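Side-chain contacts in integron cassette protein (Vibrio cholerae, PDB 3FY6), which is of unknown function, being the product of a mobile gene cassette carried by an integron: residues E25-E30 / M36-G41; G41-K46 / Q63-N68. One frame throughout, in Å; residues are numbered along the deposited sequence.

Interactions 1 and 2 are consecutive along the chain, share G41, and have centres about 8 Å apart. The first pairs strands 23-31 and 35-40; the second lays helix 62-67 against strand 43-50, the next strand of the same antiparallel sheet. Two probable hydrogen bonds join them: S39 OG to T44 OG1 at 2.8 Å, and I38 N to I45 O at 3.0 Å. On the buried face they also meet through Y27, whose OH lies 3.5 Å from M66 CG on the helix. Interaction 1 thus supplies sheet that the helix covers, and in interaction 2 the same helix packs on the next strand. The protein has no established active site to which either could be related.

Interaction 1: E25-E30 / M36-G41; sequences ETYIVE and MEISMG
The carbonyl oxygen of I28 is gripped by two donors: S39 N at 2.8 Å, and a water, also 2.8 Å from I28 O, that reaches the S39 OG hydroxyl as well. That hydroxyl has a protein partner too, T44 on the next strand. I28 N returns the bond to S39 O at 2.7 Å, and E30 and E37 form a second such pair, E30 N lying 2.7 Å from E37 O. Between them V29 faces I38 as a non-hydrogen-bonded pair, and V29 CG1 lies 4.0 Å from the selenium of M36, whose chain leads away from the neighbouring strand. On this buried side the side chain of M40, bent at chi2 (-74°), lies over one face of the Y27 ring; its SE sits obliquely, 4.7 Å from the centroid. The packing of CG onto the ring is modelled too tightly to be trusted. I38 CG2 comes in at the ring edge, 4.2 Å from Y27 CD2, and the phenol oxygen is hydrogen-bonded to D69. On the other side, E30 OE1 and E37 OE1 lie 4.7 Å apart; E30 OE1 is hydrogen-bonded to H32, which could offset the repulsion if protonated, and the carboxylate of E11 is also near. At the opposite end of the ladder, beyond Y27 and M40, a second water bridges T26 O and G41 N. This is an antiparallel beta hairpin in the middle of a meandering sheet, with a Met-aromatic contact on its inner face.

Interaction 2: G41-K46 / Q63-N68; sequences GAVTIK and QDIMNN
I65 on the helix meets V43 and I45 of the strand, one with each of its branches. At CB the side chain divides in the gap between the two backbones, whose closest CA atoms, those of V43 and I65, are 7.9 Å apart. CG2 takes the short route and comes to 3.8 Å from V43 CG1; here the two side chains run alongside one another, pointing opposite ways. The longer branch starts with CG1, set between the backbone N and the carbonyl carbon (chi1 68°), a turn that leaves it beside the ring of Y27. From there an extended chi2 of -169° carries CD1 toward the strand, where it meets I45 CD1 tip to tip at 4.0 Å. I45 comes from the strand with a similar conformation, and the two methyls meet end on. The contact is wholly apolar and small, 131 Å² over both sides, and unevenly sheltered: the I45 end is buried, while V43 lies at the exposed margin. Around it, I45 also packs on I38 of strand 35-40 and on S58, while M66, the next helix residue, leans on Y27 and P73. The short helix 62-67 therefore covers one face of the sheet across strands 23-31, 35-40 and 43-50, with Q63 turned to T77 and Q78 of helix 77-89.

Interaction 1: E25-E30 / M36-G41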
# COMPACT_ATOMS: atom_id res chain seq x y z
N GLU A 25 -13.97 -9.65 6.55
CA GLU A 25 -13.46 -9.96 7.89
C GLU A 25 -13.62 -8.74 8.80
O GLU A 25 -13.44 -7.60 8.38
CB GLU A 25 -11.99 -10.36 7.81
CG GLU A 25 -11.74 -11.63 7.00
CD GLU A 25 -12.14 -12.89 7.76
OE1 GLU A 25 -11.50 -13.19 8.79
OE2 GLU A 25 -13.08 -13.58 7.32
N THR A 26 -13.98 -8.99 10.06
CA THR A 26 -14.21 -7.91 11.00
C THR A 26 -12.90 -7.54 11.68
O THR A 26 -12.28 -8.36 12.35
CB THR A 26 -15.27 -8.29 12.06
OG1 THR A 26 -16.49 -8.67 11.41
CG2 THR A 26 -15.54 -7.12 13.01
N TYR A 27 -12.45 -6.31 11.48
CA TYR A 27 -11.31 -5.80 12.22
C TYR A 27 -11.85 -4.91 13.33
O TYR A 27 -12.59 -3.97 13.06
CB TYR A 27 -10.38 -5.00 11.31
CG TYR A 27 -9.52 -5.87 10.43
CD1 TYR A 27 -10.08 -6.68 9.46
CD2 TYR A 27 -8.13 -5.87 10.57
CE1 TYR A 27 -9.29 -7.48 8.65
CE2 TYR A 27 -7.33 -6.66 9.77
CZ TYR A 27 -7.91 -7.47 8.81
OH TYR A 27 -7.12 -8.27 8.02
N ILE A 28 -11.51 -5.23 14.57
CA ILE A 28 -12.05 -4.46 15.69
C ILE A 28 -11.02 -3.46 16.18
O ILE A 28 -9.93 -3.82 16.62
CB ILE A 28 -12.50 -5.38 16.85
CG1 ILE A 28 -13.43 -6.47 16.32
CG2 ILE A 28 -13.21 -4.56 17.93
CD1 ILE A 28 -13.82 -7.49 17.37
N VAL A 29 -11.36 -2.18 16.07
CA VAL A 29 -10.49 -1.12 16.54
C VAL A 29 -10.94 -0.64 17.91
O VAL A 29 -12.05 -0.14 18.07
CB VAL A 29 -10.51 0.08 15.58
CG1 VAL A 29 -9.48 1.12 16.02
CG2 VAL A 29 -10.23 -0.38 14.16
N GLU A 30 -10.08 -0.79 18.91
CA GLU A 30 -10.38 -0.29 20.25
C GLU A 30 -9.61 1.00 20.49
O GLU A 30 -8.38 1.00 20.51
CB GLU A 30 -10.01 -1.31 21.32
CG GLU A 30 -11.11 -2.28 21.68
CD GLU A 30 -10.89 -2.90 23.06
OE1 GLU A 30 -10.15 -2.30 23.87
OE2 GLU A 30 -11.47 -3.97 23.33
N MSE A 36 -4.24 2.50 21.25
CA MSE A 36 -5.25 1.94 20.35
C MSE A 36 -4.87 0.49 20.04
O MSE A 36 -3.69 0.18 19.91
CB MSE A 36 -5.33 2.74 19.05
CG MSE A 36 -6.16 2.07 17.95
SE MSE A 36 -6.01 3.00 16.22
CE MSE A 36 -4.21 3.61 16.39
N GLU A 37 -5.87 -0.37 19.93
CA GLU A 37 -5.64 -1.74 19.50
C GLU A 37 -6.49 -2.09 18.29
O GLU A 37 -7.58 -1.56 18.12
CB GLU A 37 -5.91 -2.73 20.63
CG GLU A 37 -4.98 -2.57 21.82
CD GLU A 37 -5.11 -3.68 22.84
OE1 GLU A 37 -6.13 -4.40 22.82
OE2 GLU A 37 -4.19 -3.83 23.67
N ILE A 38 -5.95 -2.96 17.44
CA ILE A 38 -6.67 -3.43 16.27
C ILE A 38 -6.60 -4.95 16.28
O ILE A 38 -5.51 -5.54 16.29
CB ILE A 38 -6.04 -2.92 14.97
CG1 ILE A 38 -5.97 -1.38 14.98
CG2 ILE A 38 -6.82 -3.41 13.75
CD1 ILE A 38 -4.87 -0.83 14.08
N SER A 39 -7.77 -5.58 16.31
CA SER A 39 -7.87 -7.03 16.39
C SER A 39 -8.52 -7.62 15.15
O SER A 39 -9.49 -7.08 14.62
CB SER A 39 -8.66 -7.45 17.63
OG SER A 39 -7.93 -7.16 18.81
N MSE A 40 -7.98 -8.75 14.71
CA MSE A 40 -8.58 -9.54 13.65
C MSE A 40 -8.50 -10.95 14.17
O MSE A 40 -7.41 -11.52 14.27
CB MSE A 40 -7.76 -9.41 12.37
CG MSE A 40 -8.59 -9.50 11.09
SE MSE A 40 -9.25 -11.28 10.59
CE MSE A 40 -7.66 -12.34 11.00
N GLY A 41 -9.64 -11.52 14.53
CA GLY A 41 -9.66 -12.85 15.12
C GLY A 41 -8.80 -12.89 16.37
O GLY A 41 -9.02 -12.13 17.31
O HOH W 1 -12.12 -9.70 14.67
O HOH W 2 -8.85 -4.27 19.19

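Interaction 2: G41-K46 / Q63-N68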
# COMPACT_ATOMS: atom_id res chain seq x y z
N GLY A 41 -9.64 -11.52 14.53
CA GLY A 41 -9.66 -12.85 15.12
C GLY A 41 -8.80 -12.89 16.37
O GLY A 41 -9.02 -12.13 17.31
N ALA A 42 -7.80 -13.76 16.38
CA ALA A 42 -6.97 -13.95 17.57
C ALA A 42 -5.76 -13.00 17.62
O ALA A 42 -5.00 -13.01 18.59
CB ALA A 42 -6.51 -15.40 17.66
N VAL A 43 -5.59 -12.19 16.59
CA VAL A 43 -4.40 -11.35 16.48
C VAL A 43 -4.68 -9.91 16.85
O VAL A 43 -5.62 -9.30 16.34
CB VAL A 43 -3.84 -11.37 15.05
CG1 VAL A 43 -2.75 -10.34 14.92
CG2 VAL A 43 -3.33 -12.76 14.69
N THR A 44 -3.85 -9.35 17.72
CA THR A 44 -4.00 -7.97 18.15
C THR A 44 -2.68 -7.21 18.02
O THR A 44 -1.66 -7.65 18.54
CB THR A 44 -4.48 -7.87 19.62
OG1 THR A 44 -5.73 -8.56 19.77
CG2 THR A 44 -4.65 -6.42 20.04
N ILE A 45 -2.71 -6.07 17.33
CA ILE A 45 -1.58 -5.16 17.34
C ILE A 45 -1.95 -3.91 18.13
O ILE A 45 -3.14 -3.61 18.31
CB ILE A 45 -1.12 -4.79 15.92
CG1 ILE A 45 -2.21 -4.00 15.19
CG2 ILE A 45 -0.72 -6.04 15.15
CD1 ILE A 45 -1.84 -3.64 13.77
N LYS A 46 -0.94 -3.19 18.61
CA LYS A 46 -1.18 -2.10 19.54
C LYS A 46 -0.30 -0.90 19.28
O LYS A 46 0.90 -1.04 19.03
CB LYS A 46 -0.95 -2.59 20.98
CG LYS A 46 -1.12 -1.50 22.02
CD LYS A 46 -1.24 -2.07 23.42
CE LYS A 46 -1.25 -0.97 24.45
NZ LYS A 46 -1.51 -1.48 25.83
N GLN A 63 -0.62 -3.71 7.83
CA GLN A 63 -0.43 -4.26 6.51
C GLN A 63 -0.09 -5.76 6.59
O GLN A 63 -0.64 -6.56 5.84
CB GLN A 63 0.67 -3.47 5.78
CG GLN A 63 0.28 -2.01 5.46
CD GLN A 63 0.37 -1.04 6.65
OE1 GLN A 63 1.23 -1.19 7.53
NE2 GLN A 63 -0.49 -0.03 6.66
N ASP A 64 0.79 -6.12 7.52
CA ASP A 64 1.17 -7.52 7.71
C ASP A 64 -0.03 -8.41 8.00
O ASP A 64 -0.19 -9.46 7.39
CB ASP A 64 2.19 -7.66 8.86
CG ASP A 64 3.56 -7.11 8.49
OD1 ASP A 64 3.85 -6.96 7.29
OD2 ASP A 64 4.36 -6.84 9.42
N ILE A 65 -0.87 -8.01 8.95
CA ILE A 65 -2.01 -8.86 9.32
C ILE A 65 -3.03 -8.93 8.20
O ILE A 65 -3.63 -9.98 7.96
CB ILE A 65 -2.65 -8.49 10.70
CG1 ILE A 65 -3.36 -7.14 10.65
CG2 ILE A 65 -1.60 -8.48 11.80
CD1 ILE A 65 -3.77 -6.63 12.04
N MSE A 66 -3.22 -7.83 7.48
CA MSE A 66 -4.08 -7.84 6.31
C MSE A 66 -3.53 -8.71 5.16
O MSE A 66 -4.31 -9.32 4.42
CB MSE A 66 -4.37 -6.42 5.84
CG MSE A 66 -5.23 -5.63 6.82
SE MSE A 66 -5.84 -3.97 5.99
CE MSE A 66 -6.87 -3.21 7.47
N ASN A 67 -2.20 -8.76 5.02
CA ASN A 67 -1.58 -9.59 3.99
C ASN A 67 -1.98 -11.04 4.24
O ASN A 67 -2.13 -11.82 3.32
CB ASN A 67 -0.04 -9.48 4.01
CG ASN A 67 0.49 -8.20 3.35
OD1 ASN A 67 1.69 -7.96 3.36
ND2 ASN A 67 -0.40 -7.39 2.78
N ASN A 68 -2.15 -11.37 5.51
CA ASN A 68 -2.57 -12.72 5.88
C ASN A 68 -3.98 -13.05 5.40
O ASN A 68 -4.32 -14.21 5.21
CB ASN A 68 -2.43 -12.92 7.39
CG ASN A 68 -0.99 -13.17 7.80
OD1 ASN A 68 -0.17 -13.60 6.99
ND2 ASN A 68 -0.68 -12.91 9.06